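Local coordinates for protein KLLA0F20702p (Kluyveromyces lactis, PDB 5Y5A) that is probably the yeast Est1 telomerase subunit, which pairs with the telomere protein Cdc13 to bring telomerase to chromosome ends, at residues 251-256 against 361-366; 345-350 against 398-403; 356-361 against 417-422. One frame throughout, in Å; residues are numbered along the deposited sequence.

Interaction 1. Residues 251-256 against 361-366; sequences FGNAAY and IFQDLI
One face of the Tyr256 ring is taken by the side chain of Gln363, and the ring's edge by Ile366. The contact joins two helices of the alpha-helical, TPR-related part of Est1, 251-263 and the long helix 339-379, within the region assigned to the Est1 DNA/RNA-binding family. Their axes approach to 10.2 Å at an angle of 39°, so long side chains have to span the interval. Gln363 CG sits 3.7 Å from the centroid of the Tyr256 ring, a CH-pi contact over the face. Beyond it the glutamine amide lies almost flat against the ring, the two planes only 15° apart, with OE1 3.4 Å from Tyr256 CD2. At the edge, Ile366 CG2 stands in the ring plane, 3.6 Å from Tyr256 CE1.

The first torsions of both partners explain the overlap. Tyr256 carries CG anti to its own N (chi1 169°), Gln363 does likewise, and the glutamine then runs on extended, which draws CG and the amide across the ring. The phenol oxygen is engaged by Arg260, on the same helix as the ring, whereas Glu314 accepts the backbone N-H of Asn253.

The pair illustrates how one glutamine can serve an apolar and a polar neighbour at once: CG and the amide plane rest on the aromatic face while the amide N-H reaches past it to Asn253, one turn earlier in helix 251-263. There the Asn253 and Gln363 amides are nearly perpendicular. The acceptor is in the plane of the glutamine amide, but the donor approaches from above the asparagine's carbonyl plane, and Gln363 NE2 lies 2.9 Å from Asn253 OD1 in a fairly straight bond.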
# COMPACT_ATOMS: atom_id res chain seq x y z
N PHE A 251 10.86 -9.03 -0.73
CA PHE A 251 9.87 -9.52 0.21
C PHE A 251 9.42 -8.46 1.20
O PHE A 251 8.32 -8.54 1.72
CB PHE A 251 10.41 -10.75 0.94
CG PHE A 251 10.62 -11.93 0.04
CD1 PHE A 251 9.55 -12.46 -0.68
CD2 PHE A 251 11.87 -12.51 -0.09
CE1 PHE A 251 9.73 -13.53 -1.53
CE2 PHE A 251 12.06 -13.60 -0.94
CZ PHE A 251 10.98 -14.11 -1.66
N GLY A 252 10.26 -7.46 1.46
CA GLY A 252 9.82 -6.35 2.29
C GLY A 252 8.79 -5.50 1.57
O GLY A 252 7.78 -5.11 2.16
N ASN A 253 9.04 -5.21 0.30
CA ASN A 253 8.05 -4.56 -0.55
C ASN A 253 6.76 -5.39 -0.60
O ASN A 253 5.66 -4.85 -0.60
CB ASN A 253 8.59 -4.35 -1.98
CG ASN A 253 9.78 -3.38 -2.05
OD1 ASN A 253 10.23 -2.83 -1.04
ND2 ASN A 253 10.29 -3.18 -3.26
N ALA A 254 6.91 -6.72 -0.64
CA ALA A 254 5.76 -7.61 -0.72
C ALA A 254 4.92 -7.55 0.55
O ALA A 254 3.70 -7.37 0.51
CB ALA A 254 6.21 -9.07 -1.00
N ALA A 255 5.60 -7.69 1.69
CA ALA A 255 4.96 -7.58 3.00
C ALA A 255 4.21 -6.26 3.14
O ALA A 255 3.08 -6.23 3.61
CB ALA A 255 6.00 -7.72 4.12
N TYR A 256 4.87 -5.18 2.74
CA TYR A 256 4.26 -3.86 2.82
C TYR A 256 2.98 -3.78 1.98
O TYR A 256 1.95 -3.31 2.45
CB TYR A 256 5.26 -2.78 2.39
CG TYR A 256 4.62 -1.42 2.19
CD1 TYR A 256 4.11 -0.71 3.27
CD2 TYR A 256 4.51 -0.87 0.93
CE1 TYR A 256 3.52 0.53 3.09
CE2 TYR A 256 3.92 0.36 0.73
CZ TYR A 256 3.43 1.06 1.81
OH TYR A 256 2.84 2.28 1.59
N ILE A 361 13.16 3.56 4.43
CA ILE A 361 12.92 3.75 5.86
C ILE A 361 11.49 4.21 6.07
O ILE A 361 10.81 3.80 7.01
CB ILE A 361 13.92 4.76 6.47
CG1 ILE A 361 15.32 4.13 6.53
CG2 ILE A 361 13.46 5.20 7.85
CD1 ILE A 361 16.44 5.11 6.80
N PHE A 362 11.04 5.06 5.15
CA PHE A 362 9.68 5.54 5.14
C PHE A 362 8.72 4.36 5.00
O PHE A 362 7.74 4.24 5.74
CB PHE A 362 9.52 6.53 3.98
CG PHE A 362 8.19 7.24 3.94
CD1 PHE A 362 7.98 8.39 4.66
CD2 PHE A 362 7.17 6.77 3.13
CE1 PHE A 362 6.76 9.06 4.61
CE2 PHE A 362 5.96 7.43 3.07
CZ PHE A 362 5.75 8.58 3.81
N GLN A 363 9.00 3.48 4.05
CA GLN A 363 8.16 2.30 3.84
C GLN A 363 8.12 1.43 5.09
O GLN A 363 7.06 0.95 5.48
CB GLN A 363 8.65 1.48 2.64
CG GLN A 363 7.66 0.38 2.25
CD GLN A 363 8.02 -0.29 0.94
OE1 GLN A 363 7.59 0.14 -0.13
NE2 GLN A 363 8.82 -1.35 1.02
N ASP A 364 9.28 1.26 5.72
CA ASP A 364 9.39 0.47 6.94
C ASP A 364 8.48 1.00 8.05
O ASP A 364 7.87 0.22 8.77
CB ASP A 364 10.84 0.45 7.44
CG ASP A 364 11.71 -0.55 6.69
OD1 ASP A 364 11.26 -1.12 5.67
OD2 ASP A 364 12.87 -0.76 7.13
N LEU A 365 8.41 2.32 8.17
CA LEU A 365 7.56 2.97 9.16
C LEU A 365 6.09 2.62 8.95
O LEU A 365 5.40 2.19 9.88
CB LEU A 365 7.75 4.49 9.11
CG LEU A 365 6.75 5.31 9.93
CD1 LEU A 365 7.01 5.17 11.42
CD2 LEU A 365 6.77 6.78 9.52
N ILE A 366 5.61 2.78 7.72
CA ILE A 366 4.21 2.47 7.42
C ILE A 366 3.89 0.98 7.56
O ILE A 366 2.84 0.61 8.11
CB ILE A 366 3.84 2.93 6.02
CG1 ILE A 366 4.12 4.43 5.88
CG2 ILE A 366 2.37 2.63 5.73
CD1 ILE A 366 4.34 4.85 4.46

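Interaction 2. Residues 345-350 against 398-403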
# COMPACT_ATOMS: atom_id res chain seq x y z
N LEU A 345 21.28 -4.32 13.70
CA LEU A 345 21.85 -3.98 12.40
C LEU A 345 20.90 -3.07 11.63
O LEU A 345 21.33 -2.10 11.00
CB LEU A 345 22.15 -5.24 11.59
CG LEU A 345 23.31 -5.15 10.59
CD1 LEU A 345 24.54 -4.59 11.26
CD2 LEU A 345 23.63 -6.50 9.99
N LEU A 346 19.60 -3.38 11.68
CA LEU A 346 18.57 -2.50 11.14
C LEU A 346 18.68 -1.08 11.71
O LEU A 346 18.67 -0.11 10.97
CB LEU A 346 17.17 -3.04 11.47
CG LEU A 346 16.02 -2.12 11.05
CD1 LEU A 346 15.97 -2.07 9.54
CD2 LEU A 346 14.67 -2.54 11.63
N PHE A 347 18.77 -0.98 13.03
CA PHE A 347 18.82 0.33 13.68
C PHE A 347 20.12 1.03 13.33
O PHE A 347 20.12 2.24 13.11
CB PHE A 347 18.65 0.21 15.20
CG PHE A 347 17.21 0.12 15.66
CD1 PHE A 347 16.35 -0.82 15.11
CD2 PHE A 347 16.72 0.96 16.65
CE1 PHE A 347 15.02 -0.91 15.53
CE2 PHE A 347 15.39 0.88 17.08
CZ PHE A 347 14.55 -0.06 16.53
N ASP A 348 21.21 0.27 13.25
CA ASP A 348 22.51 0.85 12.88
C ASP A 348 22.50 1.37 11.45
O ASP A 348 22.99 2.47 11.19
CB ASP A 348 23.64 -0.18 13.05
CG ASP A 348 24.04 -0.36 14.51
OD1 ASP A 348 23.40 0.24 15.41
OD2 ASP A 348 25.00 -1.12 14.77
N LYS A 349 21.96 0.59 10.51
CA LYS A 349 21.87 1.03 9.12
C LYS A 349 21.02 2.30 9.02
O LYS A 349 21.36 3.23 8.30
CB LYS A 349 21.28 -0.08 8.23
CG LYS A 349 22.20 -1.29 8.03
CD LYS A 349 23.54 -0.88 7.47
CE LYS A 349 24.42 -2.07 7.18
NZ LYS A 349 25.77 -1.66 6.70
N ILE A 350 19.93 2.34 9.78
CA ILE A 350 19.05 3.51 9.78
C ILE A 350 19.81 4.76 10.27
O ILE A 350 19.71 5.83 9.67
CB ILE A 350 17.79 3.26 10.63
CG1 ILE A 350 16.89 2.22 9.96
CG2 ILE A 350 17.01 4.56 10.88
CD1 ILE A 350 15.65 1.86 10.76
N ILE A 398 7.51 -0.75 18.63
CA ILE A 398 7.12 0.22 17.61
C ILE A 398 7.56 1.62 18.02
O ILE A 398 8.14 2.37 17.23
CB ILE A 398 5.61 0.17 17.34
CG1 ILE A 398 5.26 -1.17 16.69
CG2 ILE A 398 5.17 1.31 16.45
CD1 ILE A 398 3.83 -1.34 16.33
N PHE A 399 7.33 1.98 19.28
CA PHE A 399 7.71 3.33 19.72
C PHE A 399 9.21 3.46 19.90
O PHE A 399 9.76 4.55 19.79
CB PHE A 399 6.94 3.71 20.98
CG PHE A 399 5.58 4.28 20.69
CD1 PHE A 399 4.51 3.45 20.42
CD2 PHE A 399 5.41 5.65 20.59
CE1 PHE A 399 3.26 3.97 20.11
CE2 PHE A 399 4.16 6.18 20.27
CZ PHE A 399 3.09 5.34 20.04
N LYS A 400 9.89 2.34 20.14
CA LYS A 400 11.34 2.32 20.12
C LYS A 400 11.83 2.73 18.72
O LYS A 400 12.76 3.53 18.58
CB LYS A 400 11.86 0.94 20.50
CG LYS A 400 13.37 0.85 20.56
CD LYS A 400 13.84 -0.52 21.01
CE LYS A 400 15.36 -0.56 21.09
NZ LYS A 400 15.87 -1.85 21.63
N PHE A 401 11.18 2.18 17.70
CA PHE A 401 11.49 2.50 16.30
C PHE A 401 11.24 3.98 16.00
O PHE A 401 12.06 4.64 15.35
CB PHE A 401 10.65 1.63 15.36
CG PHE A 401 11.06 1.72 13.92
CD1 PHE A 401 12.06 0.90 13.42
CD2 PHE A 401 10.43 2.61 13.07
CE1 PHE A 401 12.43 0.96 12.09
CE2 PHE A 401 10.80 2.68 11.73
CZ PHE A 401 11.80 1.86 11.24
N PHE A 402 10.10 4.48 16.48
CA PHE A 402 9.75 5.90 16.39
C PHE A 402 10.85 6.80 16.96
O PHE A 402 11.36 7.68 16.28
CB PHE A 402 8.45 6.21 17.13
CG PHE A 402 7.20 5.73 16.44
CD1 PHE A 402 7.27 4.94 15.30
CD2 PHE A 402 5.95 6.09 16.93
CE1 PHE A 402 6.12 4.52 14.67
CE2 PHE A 402 4.80 5.67 16.31
CZ PHE A 402 4.88 4.88 15.17
N THR A 403 11.20 6.57 18.22
CA THR A 403 12.17 7.43 18.88
C THR A 403 13.55 7.32 18.23
O THR A 403 14.30 8.29 18.19
CB THR A 403 12.29 7.11 20.39
OG1 THR A 403 12.72 5.76 20.56
CG2 THR A 403 10.95 7.29 21.05
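Phe401 and Phe347 meet in an offset edge-to-face pair, their planes nearly perpendicular and their centroids 5.9 Å apart. The edge of Phe401 is directed at the face of Phe347, with Phe401 CD1 4.1 Å from Phe347 CE1. Ile350 CD1 comes to 3.6 Å from Phe401 CE1 at an oblique angle to the ring, and Leu346 CD2 joins more loosely near the ring plane. Phe401 reaches this group because its CG is anti to the backbone N (chi1 -170°), which swings the ring across the gap between axes 11.9 Å apart and inclined by 22°, two near-parallel helices packed side by side in the Est1 DNA/RNA-binding family region. Lys400 CG lies 4.0 Å from Phe347 CE2, while its ammonium is at most a weak cation-pi partner of that ring and makes a weak hydrogen bond to Gln343.

In the next shell His404 anchors helix 385-410 to helix 339-379: its NE2 bonds to the carbonyl of Phe347 and its ring meets the Phe347 ring. Leu368 touches Phe401 from later in helix 339-379. No hydrogen bond or charge pair joins the segments, so cohesion rests on dispersion and on the weak electrostatics of a C-H edge against a pi face.

Interaction 3. Residues 356-361 against 417-422; sequences KNISMI and CEMFQY
Ile358 lays its CG1-CD1 arm obliquely on the ring of Tyr422, with CD1 3.5 Å from Tyr422 CE1 and CG1 making an off-centre CH-pi contact at 4.2 Å from the ring centroid. The isoleucine is a worked case of one branched side chain dividing its surface among three partners. Its CG1 is anti to the backbone N (chi1 -166°), which sends this arm toward the tyrosine and turns CG2 to another neighbour: the Met419 methyl CE lies 3.7 Å from Ile358 CG2. Between the two, Ile358 CG1 also rests against Gln421 CB. Met419 is bent at chi2 and chi3, folding its thioether back so that the terminal methyl meets the isoleucine.

The contact packs helix 339-379, at a kinked part of its course, against the 417-422 segment and helix 421-433. Val409 of helix 385-410 touches both Ile358 and Tyr422, while Tyr354 reaches Tyr422 from one turn before Ile358 in helix 339-379. Replacing Tyr422 by an alanine would probably leave the CG1-CD1 arm of Ile358 without its aromatic bed and open a gap beside Val409.

Polar groups meet only through solvent. A water lies 3.0 Å from Gln421 NE2, whose N-H it accepts, and 3.1 Å from Ser359 OG, bridging the exposed serine to the buried glutamine. The chemistry is thus layered: hydrocarbon and ring surfaces hold the two segments together directly, while the amide, which makes no direct hydrogen bond across the contact, is linked to the serine by a single water.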
# COMPACT_ATOMS: atom_id res chain seq x y z
N LYS A 356 20.76 7.98 1.67
CA LYS A 356 20.46 7.42 0.36
C LYS A 356 19.32 6.38 0.40
O LYS A 356 18.88 5.89 -0.65
CB LYS A 356 21.71 6.78 -0.23
CG LYS A 356 22.83 7.78 -0.56
CD LYS A 356 24.04 7.05 -1.12
CE LYS A 356 25.29 7.94 -1.13
NZ LYS A 356 26.43 7.30 -1.84
N ASN A 357 18.84 6.06 1.59
CA ASN A 357 17.88 4.97 1.72
C ASN A 357 16.59 5.39 2.43
O ASN A 357 15.82 4.54 2.84
CB ASN A 357 18.53 3.80 2.46
CG ASN A 357 19.75 3.24 1.72
OD1 ASN A 357 19.60 2.63 0.66
ND2 ASN A 357 20.95 3.47 2.26
N ILE A 358 16.36 6.69 2.54
CA ILE A 358 15.25 7.21 3.34
C ILE A 358 13.89 6.72 2.83
O ILE A 358 12.96 6.54 3.61
CB ILE A 358 15.27 8.76 3.38
CG1 ILE A 358 14.35 9.29 4.47
CG2 ILE A 358 14.89 9.35 2.03
CD1 ILE A 358 14.73 8.86 5.88
N SER A 359 13.79 6.46 1.53
CA SER A 359 12.53 6.02 0.96
C SER A 359 12.12 4.65 1.50
O SER A 359 10.94 4.38 1.72
CB SER A 359 12.62 5.99 -0.56
OG SER A 359 11.48 5.36 -1.11
N MET A 360 13.11 3.78 1.72
CA MET A 360 12.86 2.46 2.28
C MET A 360 12.57 2.57 3.78
O MET A 360 11.81 1.77 4.35
CB MET A 360 14.06 1.52 2.02
CG MET A 360 13.86 0.10 2.55
SD MET A 360 12.42 -0.76 1.82
CE MET A 360 13.01 -0.91 0.14
N ILE A 361 13.16 3.56 4.43
CA ILE A 361 12.92 3.75 5.86
C ILE A 361 11.49 4.21 6.07
O ILE A 361 10.81 3.80 7.01
CB ILE A 361 13.92 4.76 6.47
CG1 ILE A 361 15.32 4.13 6.53
CG2 ILE A 361 13.46 5.20 7.85
CD1 ILE A 361 16.44 5.11 6.80
N CYS A 417 14.74 20.76 3.02
CA CYS A 417 13.61 21.11 2.15
C CYS A 417 13.55 20.25 0.88
O CYS A 417 12.59 20.33 0.12
CB CYS A 417 13.69 22.59 1.76
SG CYS A 417 13.56 23.74 3.17
N GLU A 418 14.58 19.43 0.66
CA GLU A 418 14.65 18.63 -0.56
C GLU A 418 13.90 17.30 -0.46
O GLU A 418 13.38 16.81 -1.45
CB GLU A 418 16.12 18.36 -0.93
CG GLU A 418 16.98 19.60 -0.93
CD GLU A 418 16.48 20.65 -1.90
OE1 GLU A 418 16.26 20.31 -3.08
OE2 GLU A 418 16.30 21.81 -1.48
N MET A 419 13.86 16.73 0.73
CA MET A 419 13.26 15.41 0.90
C MET A 419 12.03 15.48 1.80
O MET A 419 12.12 15.81 2.98
CB MET A 419 14.29 14.44 1.48
CG MET A 419 15.57 14.31 0.66
SD MET A 419 15.33 13.60 -0.99
CE MET A 419 14.76 11.95 -0.59
N PHE A 420 10.87 15.16 1.23
CA PHE A 420 9.62 15.28 1.96
C PHE A 420 9.56 14.28 3.10
O PHE A 420 8.86 14.51 4.08
CB PHE A 420 8.41 15.09 1.02
CG PHE A 420 8.17 13.66 0.61
CD1 PHE A 420 7.35 12.83 1.36
CD2 PHE A 420 8.76 13.15 -0.55
CE1 PHE A 420 7.13 11.52 0.98
CE2 PHE A 420 8.54 11.84 -0.93
CZ PHE A 420 7.73 11.02 -0.16
N GLN A 421 10.30 13.17 2.99
CA GLN A 421 10.09 12.03 3.89
C GLN A 421 10.34 12.33 5.36
O GLN A 421 9.69 11.76 6.24
CB GLN A 421 10.97 10.84 3.49
CG GLN A 421 10.55 10.15 2.21
CD GLN A 421 11.29 10.69 1.01
OE1 GLN A 421 11.98 11.71 1.08
NE2 GLN A 421 11.17 9.99 -0.12
N TYR A 422 11.30 13.21 5.63
CA TYR A 422 11.71 13.48 7.00
C TYR A 422 10.57 14.01 7.87
O TYR A 422 10.26 13.42 8.90
CB TYR A 422 12.89 14.44 7.01
CG TYR A 422 14.12 13.78 6.44
CD1 TYR A 422 14.70 12.71 7.10
CD2 TYR A 422 14.66 14.18 5.23
CE1 TYR A 422 15.81 12.08 6.60
CE2 TYR A 422 15.78 13.55 4.71
CZ TYR A 422 16.35 12.49 5.40
OH TYR A 422 17.47 11.84 4.91
O HOH W 1 9.46 7.57 -0.37

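All three contacts draw on helix 339-379, and their centres lie about 14 to 15 Å from one another. Along the chain, 251-256 comes first, then 345-350, 356-361 and 361-366 in that long helix, then 398-403 and 417-422. Interaction 1 ties it to the earlier helix 251-263, interaction 2 to helix 385-410, and interaction 3 to helix 421-433, which follows next. Ile361 belongs to both interactions 1 and 3, and its CD1 packs on Ile350 of interaction 2, while Leu365 CD1 and Phe402 CE1 connect interactions 1 and 2. The long helix thus acts as a common spine, joining the earlier helix 251-263 to the two helices that follow the spine, within the predicted DNA/RNA-binding region of Est1.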